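Local coordinates for protein phosphoribosylaminoimidazole-succinocarboxamide synthase (Ehrlichia chaffeensis str. Arkansas, PDB 3KRE) that catalyses the ATP-dependent joining of L-aspartate to carboxyaminoimidazole ribonucleotide, giving the succinocarboxamide intermediate of de novo purine biosynthesis, at residues R115-G120 with R224-S229. Sequence-based numbering, arbitrary orientation.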
ATOM      1  N   ARG A 115      -5.959  -6.972   7.675  1.00  5.29           N
ATOM      2  CA  ARG A 115      -7.006  -7.807   7.034  1.00  4.38           C
ATOM      3  C   ARG A 115      -8.361  -7.630   7.712  1.00  5.55           C
ATOM      4  O   ARG A 115      -8.491  -7.809   8.950  1.00  4.81           O
ATOM      5  CB  ARG A 115      -6.604  -9.283   7.095  1.00  5.25           C
ATOM      6  CG  ARG A 115      -5.181  -9.607   6.621  1.00  4.72           C
ATOM      7  CD  ARG A 115      -4.927 -11.086   6.598  1.00  5.15           C
ATOM      8  NE  ARG A 115      -3.558 -11.381   6.190  1.00  6.32           N
ATOM      9  CZ  ARG A 115      -3.141 -11.494   4.929  1.00  7.57           C
ATOM     10  NH1 ARG A 115      -3.977 -11.365   3.920  1.00  7.87           N
ATOM     11  NH2 ARG A 115      -1.881 -11.779   4.687  1.00  9.31           N
ATOM     12  N   ASN A 116      -9.371  -7.314   6.890  1.00  5.05           N
ATOM     13  CA  ASN A 116     -10.757  -7.235   7.309  1.00  5.84           C
ATOM     14  C   ASN A 116     -11.549  -8.493   6.979  1.00  6.00           C
ATOM     15  O   ASN A 116     -12.401  -8.901   7.750  1.00  6.90           O
ATOM     16  CB  ASN A 116     -11.424  -5.995   6.721  1.00  5.81           C
ATOM     17  CG  ASN A 116     -10.796  -4.719   7.238  1.00  5.82           C
ATOM     18  OD1 ASN A 116     -10.650  -4.557   8.438  1.00  6.74           O
ATOM     19  ND2 ASN A 116     -10.404  -3.831   6.342  1.00  5.11           N
ATOM     20  N   LEU A 117     -11.299  -9.053   5.811  1.00  6.52           N
ATOM     21  CA  LEU A 117     -11.802 -10.359   5.421  1.00  6.96           C
ATOM     22  C   LEU A 117     -10.613 -11.239   5.052  1.00  7.14           C
ATOM     23  O   LEU A 117      -9.533 -10.756   4.746  1.00  6.33           O
ATOM     24  CB  LEU A 117     -12.729 -10.252   4.219  1.00  7.73           C
ATOM     25  CG  LEU A 117     -13.769  -9.127   4.131  1.00  8.72           C
ATOM     26  CD1 LEU A 117     -14.545  -9.313   2.774  1.00 12.12           C
ATOM     27  CD2 LEU A 117     -14.718  -9.113   5.315  1.00 10.77           C
ATOM     28  N   ALA A 118     -10.832 -12.546   5.073  1.00  6.98           N
ATOM     29  CA  ALA A 118      -9.830 -13.502   4.634  1.00  7.37           C
ATOM     30  C   ALA A 118      -9.651 -13.430   3.130  1.00  8.61           C
ATOM     31  O   ALA A 118     -10.632 -13.426   2.392  1.00  9.62           O
ATOM     32  CB  ALA A 118     -10.255 -14.917   4.982  1.00  7.58           C
ATOM     33  N   ALA A 119      -8.401 -13.394   2.687  1.00  8.90           N
ATOM     34  CA  ALA A 119      -8.104 -13.440   1.259  1.00  9.45           C
ATOM     35  C   ALA A 119      -6.677 -13.908   1.056  1.00  9.70           C
ATOM     36  O   ALA A 119      -5.921 -14.083   2.020  1.00  8.59           O
ATOM     37  CB  ALA A 119      -8.358 -12.068   0.609  1.00  8.33           C
ATOM     38  N   GLY A 120      -6.305 -14.145  -0.200  1.00  9.10           N
ATOM     39  CA  GLY A 120      -4.914 -14.415  -0.542  1.00  9.91           C
ATOM     40  C   GLY A 120      -4.319 -15.617   0.174  1.00 10.00           C
ATOM     41  O   GLY A 120      -4.955 -16.655   0.302  1.00 10.18           O
ATOM     42  N   ARG A 224      -6.704  -4.941  -1.365  1.00  6.58           N
ATOM     43  CA  ARG A 224      -7.751  -5.745  -2.007  1.00  6.79           C
ATOM     44  C   ARG A 224      -9.048  -4.974  -1.844  1.00  6.79           C
ATOM     45  O   ARG A 224      -9.385  -4.514  -0.725  1.00  5.97           O
ATOM     46  CB  ARG A 224      -7.901  -7.124  -1.399  1.00  6.16           C
ATOM     47  CG  ARG A 224      -6.820  -8.078  -1.823  1.00  6.56           C
ATOM     48  CD  ARG A 224      -7.124  -9.509  -1.409  1.00  4.43           C
ATOM     49  NE  ARG A 224      -6.147 -10.369  -2.012  1.00  6.64           N
ATOM     50  CZ  ARG A 224      -4.982 -10.740  -1.494  1.00  7.68           C
ATOM     51  NH1 ARG A 224      -4.616 -10.390  -0.268  1.00  6.68           N
ATOM     52  NH2 ARG A 224      -4.148 -11.462  -2.244  1.00 10.06           N
ATOM     53  N   LEU A 225      -9.750  -4.821  -2.968  1.00  6.08           N
ATOM     54  CA  LEU A 225     -10.898  -3.886  -3.077  1.00  5.68           C
ATOM     55  C   LEU A 225     -11.982  -4.602  -3.831  1.00  5.95           C
ATOM     56  O   LEU A 225     -11.791  -4.941  -4.986  1.00  5.05           O
ATOM     57  CB  LEU A 225     -10.491  -2.633  -3.857  1.00  6.29           C
ATOM     58  CG  LEU A 225      -9.423  -1.766  -3.211  1.00  3.95           C
ATOM     59  CD1 LEU A 225      -8.894  -0.637  -4.180  1.00  6.65           C
ATOM     60  CD2 LEU A 225      -9.831  -1.164  -1.832  1.00  3.21           C
ATOM     61  N   TRP A 226     -13.112  -4.859  -3.184  1.00  4.98           N
ATOM     62  CA  TRP A 226     -14.200  -5.573  -3.854  1.00  5.96           C
ATOM     63  C   TRP A 226     -15.424  -4.680  -3.942  1.00  7.46           C
ATOM     64  O   TRP A 226     -15.778  -4.028  -2.987  1.00  7.13           O
ATOM     65  CB  TRP A 226     -14.621  -6.834  -3.093  1.00  5.98           C
ATOM     66  CG  TRP A 226     -13.566  -7.896  -2.957  1.00  6.03           C
ATOM     67  CD1 TRP A 226     -12.314  -7.888  -3.490  1.00  6.57           C
ATOM     68  CD2 TRP A 226     -13.688  -9.121  -2.241  1.00  6.64           C
ATOM     69  NE1 TRP A 226     -11.640  -9.023  -3.149  1.00  6.80           N
ATOM     70  CE2 TRP A 226     -12.458  -9.801  -2.370  1.00  7.31           C
ATOM     71  CE3 TRP A 226     -14.711  -9.705  -1.477  1.00  9.86           C
ATOM     72  CZ2 TRP A 226     -12.216 -11.034  -1.768  1.00 10.51           C
ATOM     73  CZ3 TRP A 226     -14.474 -10.951  -0.892  1.00 11.54           C
ATOM     74  CH2 TRP A 226     -13.229 -11.593  -1.032  1.00 10.32           C
ATOM     75  N   ASP A 227     -16.083  -4.683  -5.088  1.00  9.45           N
ATOM     76  CA  ASP A 227     -17.343  -4.021  -5.238  1.00 11.53           C
ATOM     77  C   ASP A 227     -18.340  -4.667  -4.264  1.00 13.07           C
ATOM     78  O   ASP A 227     -18.459  -5.899  -4.171  1.00 14.02           O
ATOM     79  CB  ASP A 227     -17.825  -4.146  -6.686  1.00 12.90           C
ATOM     80  CG  ASP A 227     -19.167  -3.481  -6.886  1.00 13.93           C
ATOM     81  OD1 ASP A 227     -19.172  -2.256  -6.811  1.00 14.27           O
ATOM     82  OD2 ASP A 227     -20.181  -4.195  -7.025  1.00 16.28           O
ATOM     83  N   ILE A 228     -19.045  -3.848  -3.494  1.00 14.25           N
ATOM     84  CA  ILE A 228     -19.891  -4.393  -2.410  1.00 15.84           C
ATOM     85  C   ILE A 228     -21.086  -5.227  -2.934  1.00 17.44           C
ATOM     86  O   ILE A 228     -21.394  -6.317  -2.413  1.00 19.17           O
ATOM     87  CB  ILE A 228     -20.362  -3.256  -1.460  1.00 15.90           C
ATOM     88  CG1 ILE A 228     -19.215  -2.913  -0.504  1.00 16.85           C
ATOM     89  CG2 ILE A 228     -21.620  -3.657  -0.673  1.00 15.56           C
ATOM     90  CD1 ILE A 228     -19.422  -1.639   0.326  1.00 18.13           C
ATOM     91  N   SER A 229     -21.729  -4.733  -3.970  1.00 18.71           N
ATOM     92  CA  SER A 229     -22.927  -5.374  -4.485  1.00 20.33           C
ATOM     93  C   SER A 229     -22.664  -6.729  -5.194  1.00 20.32           C
ATOM     94  O   SER A 229     -23.500  -7.643  -5.104  1.00 21.06           O
ATOM     95  CB  SER A 229     -23.666  -4.404  -5.413  1.00 20.40           C
ATOM     96  OG  SER A 229     -22.912  -4.143  -6.588  1.00 24.00           O
TER
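Arg224 lays its long side chain along the loop at Ala119 and Gly120, and most of this contact is van der Waals touch. The methyl of Ala119 sits against the aliphatic part of the arginine, CB 3.5 Å from Arg224 CD. One residue further on, Gly120 CA lies over a face of the Arg224 guanidinium, toward its rim, 3.5 Å from NH2. Extended from CG to NE, the arginine then turns its flat end about the last bond (chi4 90°), which sets one face against Gly120. NH2 takes up the space beside Gly120 CA, where there is no side chain to fill it.

The second apolar touch is made two residues along strand 223-227, where Trp226 reaches Leu117: CD1 of the leucine comes in obliquely to the indole and meets CZ3 at 4.0 Å. Val195 of strand 192-204 touches the indole as well.

Charge brings in Arg115, whose NH1 stands 4.3 Å from NH1 of Arg224. Acidic neighbours probably offset this pairing of like charges: Arg224 forms salt bridges with Asp237 through NE and Asp196 through NH1, while Arg115 NE is bridged to Glu140. The same Asp196 oxygen, OD2, serves both arginines, Arg115 NH1 only through a weak, long ion pair.

No hydrogen bond joins the segments directly. A bound 1,2-ethanediol lies about 3 Å from the Arg224 side chain. Strand 192-204 lies between strands 110-115 and 223-227 in the antiparallel sheet of the SAICAR synthetase fold, so the loop between strand 110-115 and helix 120-126 meets strand 223-227 across it, with Ala119, Arg224 and Trp226 also resting on that middle strand.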